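Long-range contact in carboxylesterase (Uncultured bacterium, PDB 5GMX), which hydrolyses carboxylic esters and, as a family VIII carboxylesterase with a beta-lactamase fold, also acts on oxyimino cephalosporins: residues A[63-77]-A[264-278]. Numbering follows the deposited sequence.
Sequences SDTLINTYSTTKGMA and PGANGQGNGRGIAKV. With PMS (phenylmethanesulfonic acid), chain C.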
ATOM      1  N   SER A  63       4.798  -2.843  20.815  1.00 17.33           N
ATOM      2  CA  SER A  63       4.417  -3.889  19.874  1.00 22.43           C
ATOM      3  C   SER A  63       3.221  -3.481  19.009  1.00 16.90           C
ATOM      4  O   SER A  63       3.169  -3.806  17.827  1.00 18.68           O
ATOM      5  CB  SER A  63       4.097  -5.191  20.614  1.00 15.83           C
ATOM      6  OG  SER A  63       3.011  -5.016  21.497  1.00 28.44           O
ATOM      7  N   ASP A  64       2.274  -2.757  19.593  1.00 15.65           N
ATOM      8  CA  ASP A  64       1.060  -2.392  18.866  1.00 17.91           C
ATOM      9  C   ASP A  64       1.088  -0.978  18.271  1.00 16.81           C
ATOM     10  O   ASP A  64       0.052  -0.468  17.849  1.00 14.78           O
ATOM     11  CB  ASP A  64      -0.161  -2.537  19.788  1.00 20.44           C
ATOM     12  CG  ASP A  64      -0.141  -1.564  20.955  1.00 27.12           C
ATOM     13  OD1 ASP A  64       0.916  -0.935  21.201  1.00 28.22           O
ATOM     14  OD2 ASP A  64      -1.170  -1.460  21.660  1.00 27.80           O
ATOM     15  N   THR A  65       2.264  -0.358  18.241  1.00 13.74           N
ATOM     16  CA  THR A  65       2.397   0.999  17.716  1.00 18.76           C
ATOM     17  C   THR A  65       2.073   1.042  16.216  1.00 13.93           C
ATOM     18  O   THR A  65       2.475   0.160  15.455  1.00 15.01           O
ATOM     19  CB  THR A  65       3.817   1.560  17.980  1.00 15.72           C
ATOM     20  OG1 THR A  65       3.997   1.739  19.391  1.00 19.81           O
ATOM     21  CG2 THR A  65       4.023   2.902  17.288  1.00 11.69           C
ATOM     22  N   LEU A  66       1.312   2.057  15.813  1.00 11.49           N
ATOM     23  CA  LEU A  66       0.934   2.262  14.413  1.00 15.72           C
ATOM     24  C   LEU A  66       1.573   3.519  13.813  1.00 18.26           C
ATOM     25  O   LEU A  66       1.891   4.464  14.527  1.00 16.53           O
ATOM     26  CB  LEU A  66      -0.587   2.377  14.285  1.00 12.04           C
ATOM     27  CG  LEU A  66      -1.407   1.197  14.811  1.00 15.92           C
ATOM     28  CD1 LEU A  66      -2.838   1.637  14.978  1.00  9.06           C
ATOM     29  CD2 LEU A  66      -1.313   0.011  13.857  1.00 14.26           C
ATOM     30  N   ILE A  67       1.724   3.534  12.494  1.00 14.74           N
ATOM     31  CA  ILE A  67       2.236   4.705  11.786  1.00 19.62           C
ATOM     32  C   ILE A  67       1.585   4.795  10.403  1.00 12.24           C
ATOM     33  O   ILE A  67       1.186   3.777   9.825  1.00 14.23           O
ATOM     34  CB  ILE A  67       3.790   4.658  11.645  1.00 19.07           C
ATOM     35  CG1 ILE A  67       4.371   6.026  11.264  1.00 20.87           C
ATOM     36  CG2 ILE A  67       4.226   3.580  10.661  1.00 13.30           C
ATOM     37  CD1 ILE A  67       4.092   7.139  12.277  1.00 19.84           C
ATOM     38  N   ASN A  68       1.448   6.010   9.889  1.00 17.53           N
ATOM     39  CA  ASN A  68       0.997   6.204   8.517  1.00 14.75           C
ATOM     40  C   ASN A  68       1.967   5.528   7.550  1.00 16.53           C
ATOM     41  O   ASN A  68       3.182   5.686   7.664  1.00 19.25           O
ATOM     42  CB  ASN A  68       0.871   7.691   8.205  1.00 16.16           C
ATOM     43  CG  ASN A  68       0.064   7.958   6.954  1.00 19.70           C
ATOM     44  OD1 ASN A  68      -1.148   8.128   7.019  1.00 22.86           O
ATOM     45  ND2 ASN A  68       0.733   7.989   5.806  1.00 18.74           N
ATOM     46  N   THR A  69       1.440   4.764   6.602  1.00 16.49           N
ATOM     47  CA  THR A  69       2.299   4.017   5.683  1.00 16.16           C
ATOM     48  C   THR A  69       2.280   4.570   4.260  1.00 15.92           C
ATOM     49  O   THR A  69       2.925   4.014   3.374  1.00 19.37           O
ATOM     50  CB  THR A  69       1.895   2.537   5.621  1.00 18.29           C
ATOM     51  OG1 THR A  69       0.541   2.432   5.162  1.00 16.97           O
ATOM     52  CG2 THR A  69       2.019   1.884   7.005  1.00 16.93           C
ATOM     53  N   TYR A  70       1.548   5.661   4.050  1.00 16.76           N
ATOM     54  CA  TYR A  70       1.429   6.287   2.733  1.00 18.06           C
ATOM     55  C   TYR A  70       1.103   5.271   1.640  1.00 17.11           C
ATOM     56  O   TYR A  70       0.209   4.457   1.824  1.00 19.51           O
ATOM     57  CB  TYR A  70       2.697   7.073   2.412  1.00 15.27           C
ATOM     58  CG  TYR A  70       2.814   8.280   3.311  1.00 19.69           C
ATOM     59  CD1 TYR A  70       2.060   9.420   3.064  1.00 23.02           C
ATOM     60  CD2 TYR A  70       3.635   8.264   4.432  1.00 25.09           C
ATOM     61  CE1 TYR A  70       2.136  10.522   3.892  1.00 23.52           C
ATOM     62  CE2 TYR A  70       3.722   9.364   5.269  1.00 26.71           C
ATOM     63  CZ  TYR A  70       2.972  10.490   4.989  1.00 28.66           C
ATOM     64  OH  TYR A  70       3.051  11.589   5.812  1.00 33.69           O
ATOM     65  N   SER A  71       1.828   5.288   0.526  1.00 16.43           N
ATOM     66  CA  SER A  71       1.417   4.486  -0.632  1.00 17.68           C
ATOM     67  C   SER A  71       1.563   2.979  -0.439  1.00 14.99           C
ATOM     68  O   SER A  71       1.145   2.200  -1.294  1.00 16.42           O
ATOM     69  CB  SER A  71       2.187   4.916  -1.873  1.00 20.43           C
ATOM     70  OG  SER A  71       1.920   6.282  -2.162  1.00 34.73           O
ATOM     71  N   THR A  72       2.158   2.556   0.670  1.00 17.26           N
ATOM     72  CA  THR A  72       2.129   1.141   1.029  1.00 13.67           C
ATOM     73  C   THR A  72       0.658   0.681   1.055  1.00 12.06           C
ATOM     74  O   THR A  72       0.321  -0.446   0.646  1.00 12.08           O
ATOM     75  CB  THR A  72       2.832   0.893   2.388  1.00 18.48           C
ATOM     76  OG1 THR A  72       4.207   1.310   2.302  1.00 16.11           O
ATOM     77  CG2 THR A  72       2.767  -0.579   2.785  1.00 15.44           C
ATOM     78  N   THR A  73      -0.215   1.594   1.478  1.00 13.19           N
ATOM     79  CA  THR A  73      -1.663   1.373   1.489  1.00 13.78           C
ATOM     80  C   THR A  73      -2.238   0.945   0.130  1.00 15.25           C
ATOM     81  O   THR A  73      -3.219   0.203   0.081  1.00 15.01           O
ATOM     82  CB  THR A  73      -2.416   2.647   1.961  1.00 17.64           C
ATOM     83  OG1 THR A  73      -1.732   3.222   3.081  1.00 14.07           O
ATOM     84  CG2 THR A  73      -3.845   2.323   2.365  1.00 16.31           C
ATOM     85  N   LYS A  74      -1.643   1.415  -0.968  1.00 12.65           N
ATOM     86  CA  LYS A  74      -2.173   1.088  -2.288  1.00 14.40           C
ATOM     87  C   LYS A  74      -2.169  -0.423  -2.489  1.00 12.70           C
ATOM     88  O   LYS A  74      -3.125  -0.973  -3.047  1.00 13.83           O
ATOM     89  CB  LYS A  74      -1.381   1.794  -3.402  1.00 14.04           C
ATOM     90  CG  LYS A  74      -1.613   3.307  -3.447  1.00 13.55           C
ATOM     91  CD  LYS A  74      -1.105   3.909  -4.754  1.00 18.51           C
ATOM     92  CE  LYS A  74      -1.320   5.407  -4.770  1.00 18.40           C
ATOM     93  NZ  LYS A  74      -0.456   6.057  -3.760  1.00 22.42           N
ATOM     94  N   GLY A  75      -1.129  -1.099  -1.993  1.00 12.74           N
ATOM     95  CA  GLY A  75      -1.094  -2.551  -2.108  1.00 14.15           C
ATOM     96  C   GLY A  75      -2.289  -3.180  -1.401  1.00 17.24           C
ATOM     97  O   GLY A  75      -2.953  -4.098  -1.911  1.00 17.80           O
HETATM   98  N   MSE A  76      -2.595  -2.657  -0.222  1.00 18.20           N
HETATM   99  CA  MSE A  76      -3.733  -3.163   0.536  1.00 15.73           C
HETATM  100  C   MSE A  76      -5.014  -2.974  -0.257  1.00 19.03           C
HETATM  101  O   MSE A  76      -5.841  -3.905  -0.350  1.00 18.76           O
HETATM  102  CB  MSE A  76      -3.828  -2.467   1.888  1.00 18.69           C
HETATM  103  CG  MSE A  76      -2.538  -2.575   2.689  1.00 29.42           C
HETATM  104 SE   MSE A  76      -1.986  -4.440   3.011  1.00 52.03          SE
HETATM  105  CE  MSE A  76      -0.368  -4.066   4.017  1.00 30.15           C
ATOM    106  N   ALA A  77      -5.153  -1.809  -0.893  1.00 14.45           N
ATOM    107  CA  ALA A  77      -6.385  -1.546  -1.633  1.00 16.20           C
ATOM    108  C   ALA A  77      -6.464  -2.526  -2.787  1.00 17.68           C
ATOM    109  O   ALA A  77      -7.534  -3.079  -3.077  1.00 14.91           O
ATOM    110  CB  ALA A  77      -6.445  -0.095  -2.136  1.00 18.05           C
ATOM    111  N   PRO A 264      -7.400   5.613   0.841  1.00 17.69           N
ATOM    112  CA  PRO A 264      -6.675   4.351   0.640  1.00 17.53           C
ATOM    113  C   PRO A 264      -5.464   4.443  -0.303  1.00 19.22           C
ATOM    114  O   PRO A 264      -4.764   3.451  -0.487  1.00 16.28           O
ATOM    115  CB  PRO A 264      -7.749   3.426   0.054  1.00 20.17           C
ATOM    116  CG  PRO A 264      -9.073   4.083   0.404  1.00 18.33           C
ATOM    117  CD  PRO A 264      -8.778   5.546   0.328  1.00 18.47           C
ATOM    118  N   GLY A 265      -5.214   5.604  -0.896  1.00 16.94           N
ATOM    119  CA  GLY A 265      -3.971   5.777  -1.622  1.00 17.81           C
ATOM    120  C   GLY A 265      -2.809   6.139  -0.702  1.00 18.98           C
ATOM    121  O   GLY A 265      -1.651   6.056  -1.105  1.00 17.45           O
ATOM    122  N   ALA A 266      -3.099   6.547   0.534  1.00 19.56           N
ATOM    123  CA  ALA A 266      -2.058   7.184   1.340  1.00 17.67           C
ATOM    124  C   ALA A 266      -2.217   7.177   2.864  1.00 14.94           C
ATOM    125  O   ALA A 266      -1.289   7.582   3.558  1.00 16.46           O
ATOM    126  CB  ALA A 266      -1.898   8.633   0.877  1.00 15.68           C
ATOM    127  N   ASN A 267      -3.348   6.751   3.413  1.00 12.17           N
ATOM    128  CA  ASN A 267      -3.508   6.975   4.847  1.00 18.01           C
ATOM    129  C   ASN A 267      -3.647   5.721   5.703  1.00 15.24           C
ATOM    130  O   ASN A 267      -4.166   5.775   6.818  1.00 17.07           O
ATOM    131  CB  ASN A 267      -4.689   7.922   5.101  1.00 15.11           C
ATOM    132  CG  ASN A 267      -6.015   7.210   5.236  1.00 17.86           C
ATOM    133  OD1 ASN A 267      -6.282   6.196   4.577  1.00 14.98           O
ATOM    134  ND2 ASN A 267      -6.867   7.747   6.109  1.00 18.12           N
ATOM    135  N   GLY A 268      -3.147   4.601   5.205  1.00 12.45           N
ATOM    136  CA  GLY A 268      -3.177   3.383   5.984  1.00 12.66           C
ATOM    137  C   GLY A 268      -2.386   3.554   7.266  1.00 16.36           C
ATOM    138  O   GLY A 268      -1.274   4.066   7.235  1.00 17.37           O
ATOM    139  N   GLN A 269      -2.982   3.172   8.394  1.00 14.06           N
ATOM    140  CA  GLN A 269      -2.278   3.162   9.667  1.00 13.07           C
ATOM    141  C   GLN A 269      -1.918   1.720   9.990  1.00 14.43           C
ATOM    142  O   GLN A 269      -2.802   0.879  10.161  1.00 13.06           O
ATOM    143  CB  GLN A 269      -3.131   3.761  10.799  1.00 14.24           C
ATOM    144  CG  GLN A 269      -3.760   5.108  10.493  1.00 14.54           C
ATOM    145  CD  GLN A 269      -2.717   6.190  10.325  1.00 17.21           C
ATOM    146  OE1 GLN A 269      -1.889   6.405  11.210  1.00 13.85           O
ATOM    147  NE2 GLN A 269      -2.724   6.854   9.165  1.00 18.70           N
ATOM    148  N   GLY A 270      -0.626   1.432  10.098  1.00 11.31           N
ATOM    149  CA  GLY A 270      -0.209   0.061  10.285  1.00 11.90           C
ATOM    150  C   GLY A 270       1.197  -0.066  10.818  1.00 14.14           C
ATOM    151  O   GLY A 270       1.817   0.915  11.230  1.00 13.39           O
ATOM    152  N   ASN A 271       1.679  -1.299  10.851  1.00 11.51           N
ATOM    153  CA  ASN A 271       3.060  -1.573  11.226  1.00 15.66           C
ATOM    154  C   ASN A 271       3.593  -2.734  10.402  1.00 15.65           C
ATOM    155  O   ASN A 271       2.851  -3.322   9.609  1.00 13.44           O
ATOM    156  CB  ASN A 271       3.166  -1.874  12.723  1.00 11.97           C
ATOM    157  CG  ASN A 271       2.158  -2.915  13.182  1.00 17.38           C
ATOM    158  OD1 ASN A 271       1.968  -3.943  12.528  1.00 20.01           O
ATOM    159  ND2 ASN A 271       1.504  -2.653  14.308  1.00 16.82           N
ATOM    160  N   GLY A 272       4.860  -3.078  10.614  1.00 14.25           N
ATOM    161  CA  GLY A 272       5.517  -4.130   9.853  1.00 12.91           C
ATOM    162  C   GLY A 272       4.844  -5.485   9.964  1.00 14.74           C
ATOM    163  O   GLY A 272       4.820  -6.256   9.001  1.00 14.86           O
ATOM    164  N   ARG A 273       4.288  -5.781  11.134  1.00 16.73           N
ATOM    165  CA  ARG A 273       3.626  -7.067  11.352  1.00 17.95           C
ATOM    166  C   ARG A 273       2.352  -7.216  10.514  1.00 17.53           C
ATOM    167  O   ARG A 273       2.138  -8.262   9.899  1.00 16.29           O
ATOM    168  CB  ARG A 273       3.300  -7.264  12.838  1.00 17.82           C
ATOM    169  CG  ARG A 273       2.641  -8.611  13.152  1.00 22.12           C
ATOM    170  CD  ARG A 273       2.578  -8.872  14.659  1.00 22.91           C
ATOM    171  NE  ARG A 273       2.011  -7.731  15.354  1.00 26.28           N
ATOM    172  CZ  ARG A 273       2.684  -6.937  16.180  1.00 25.53           C
ATOM    173  NH1 ARG A 273       3.963  -7.171  16.454  1.00 25.81           N
ATOM    174  NH2 ARG A 273       2.070  -5.907  16.739  1.00 25.33           N
ATOM    175  N   GLY A 274       1.512  -6.182  10.483  1.00 16.98           N
ATOM    176  CA  GLY A 274       0.283  -6.233   9.700  1.00 15.37           C
ATOM    177  C   GLY A 274       0.557  -6.408   8.212  1.00 14.93           C
ATOM    178  O   GLY A 274      -0.043  -7.271   7.526  1.00 15.50           O
ATOM    179  N   ILE A 275       1.499  -5.604   7.724  1.00 11.88           N
ATOM    180  CA  ILE A 275       1.918  -5.641   6.326  1.00 14.53           C
ATOM    181  C   ILE A 275       2.453  -7.018   5.957  1.00 14.02           C
ATOM    182  O   ILE A 275       2.073  -7.597   4.930  1.00 12.36           O
ATOM    183  CB  ILE A 275       2.996  -4.581   6.042  1.00 14.75           C
ATOM    184  CG1 ILE A 275       2.456  -3.181   6.328  1.00 18.81           C
ATOM    185  CG2 ILE A 275       3.492  -4.681   4.610  1.00 10.22           C
ATOM    186  CD1 ILE A 275       3.539  -2.105   6.322  1.00 18.03           C
ATOM    187  N   ALA A 276       3.331  -7.539   6.810  1.00 11.50           N
ATOM    188  CA  ALA A 276       3.956  -8.827   6.556  1.00 10.85           C
ATOM    189  C   ALA A 276       2.943  -9.958   6.604  1.00 12.31           C
ATOM    190  O   ALA A 276       3.130 -10.974   5.951  1.00 13.76           O
ATOM    191  CB  ALA A 276       5.066  -9.090   7.560  1.00 15.56           C
ATOM    192  N   LYS A 277       1.900  -9.809   7.413  1.00 10.26           N
ATOM    193  CA  LYS A 277       0.865 -10.832   7.455  1.00 15.00           C
ATOM    194  C   LYS A 277       0.084 -10.869   6.150  1.00 13.09           C
ATOM    195  O   LYS A 277      -0.159 -11.951   5.608  1.00 12.85           O
ATOM    196  CB  LYS A 277      -0.090 -10.608   8.629  1.00 12.85           C
ATOM    197  CG  LYS A 277       0.462 -11.123   9.954  1.00 13.94           C
ATOM    198  CD  LYS A 277      -0.509 -10.906  11.103  1.00 15.40           C
ATOM    199  CE  LYS A 277       0.137 -11.381  12.420  1.00 23.61           C
ATOM    200  NZ  LYS A 277      -0.825 -11.336  13.554  1.00 21.59           N
ATOM    201  N   VAL A 278      -0.312  -9.698   5.644  1.00 11.38           N
ATOM    202  CA  VAL A 278      -1.052  -9.695   4.376  1.00 11.86           C
ATOM    203  C   VAL A 278      -0.184 -10.235   3.227  1.00 13.26           C
ATOM    204  O   VAL A 278      -0.601 -11.140   2.475  1.00 13.44           O
ATOM    205  CB  VAL A 278      -1.581  -8.294   4.024  1.00 12.15           C
ATOM    206  CG1 VAL A 278      -2.330  -8.325   2.692  1.00 14.79           C
ATOM    207  CG2 VAL A 278      -2.497  -7.795   5.131  1.00 18.97           C
TER
HETATM  208  C   PMS C 401       1.620   8.739  -1.682  1.00 44.29           C
HETATM  209  S   PMS C 401       2.808   7.425  -1.854  1.00 41.15           S
HETATM  210  C1  PMS C 401       2.194  10.093  -2.063  1.00 54.11           C
HETATM  211  C2  PMS C 401       2.770  10.906  -1.095  1.00 49.50           C
HETATM  212  C3  PMS C 401       3.291  12.145  -1.443  1.00 47.21           C
HETATM  213  C4  PMS C 401       3.233  12.579  -2.758  1.00 56.63           C
HETATM  214  C5  PMS C 401       2.656  11.771  -3.727  1.00 49.34           C
HETATM  215  C6  PMS C 401       2.135  10.534  -3.378  1.00 49.11           C
HETATM  216  O2S PMS C 401       3.829   7.646  -2.948  1.00 34.59           O
HETATM  217  O1S PMS C 401       3.703   7.337  -0.641  1.00 31.29           O
HETATM  218  O   HOH W   1       0.660   8.376  11.709  1.00 27.79           O
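Pro264 CB comes within 4.3 Å of Ala77 CB, and Gly265 O accepts from Lys74 NZ at 2.9 Å; the lysine chain runs extended to a bend at chi4 (67°), and NZ also hydrogen-bonds to Tyr160 OH and Ala162 O. Ala266 O takes Asn68 ND2 nearly head-on (3.1 Å), while this nitrogen sits over the centre of the Tyr70 ring, 3.0 Å above its plane. Gly268 N donates to Thr73 OG1 (2.9 Å), which in turn donates to Tyr70 O, and Gly268 O receives Thr69 N. Ser71 and Lys74 are consistent with the SxxK motif of serine beta-lactamases and family VIII esterases; Ser71 OG is covalently bonded to phenylmethanesulfonic acid S. Gln269 turns its amide 52° from that of Asn68; NE2 bonds to Asn267 O and weakly to Asn68 OD1, which also accepts from Trp258 NE1. Gly270 and Ile67 form an antiparallel hydrogen-bonded pair in a three-stranded sheet with strand 201-202. Asn271 caps helix 272-283 with OD1 and gives ND2 to Thr65 O (3.2 Å). Arg273 NH2 grips Ser63 O at 2.6 Å; NE and NH1 form salt bridges to Asp200 and Asp47, respectively. Selenomethionine Met76 sets CE against Ile275 CG1 (3.8 Å) and SE against both methyls of Val278.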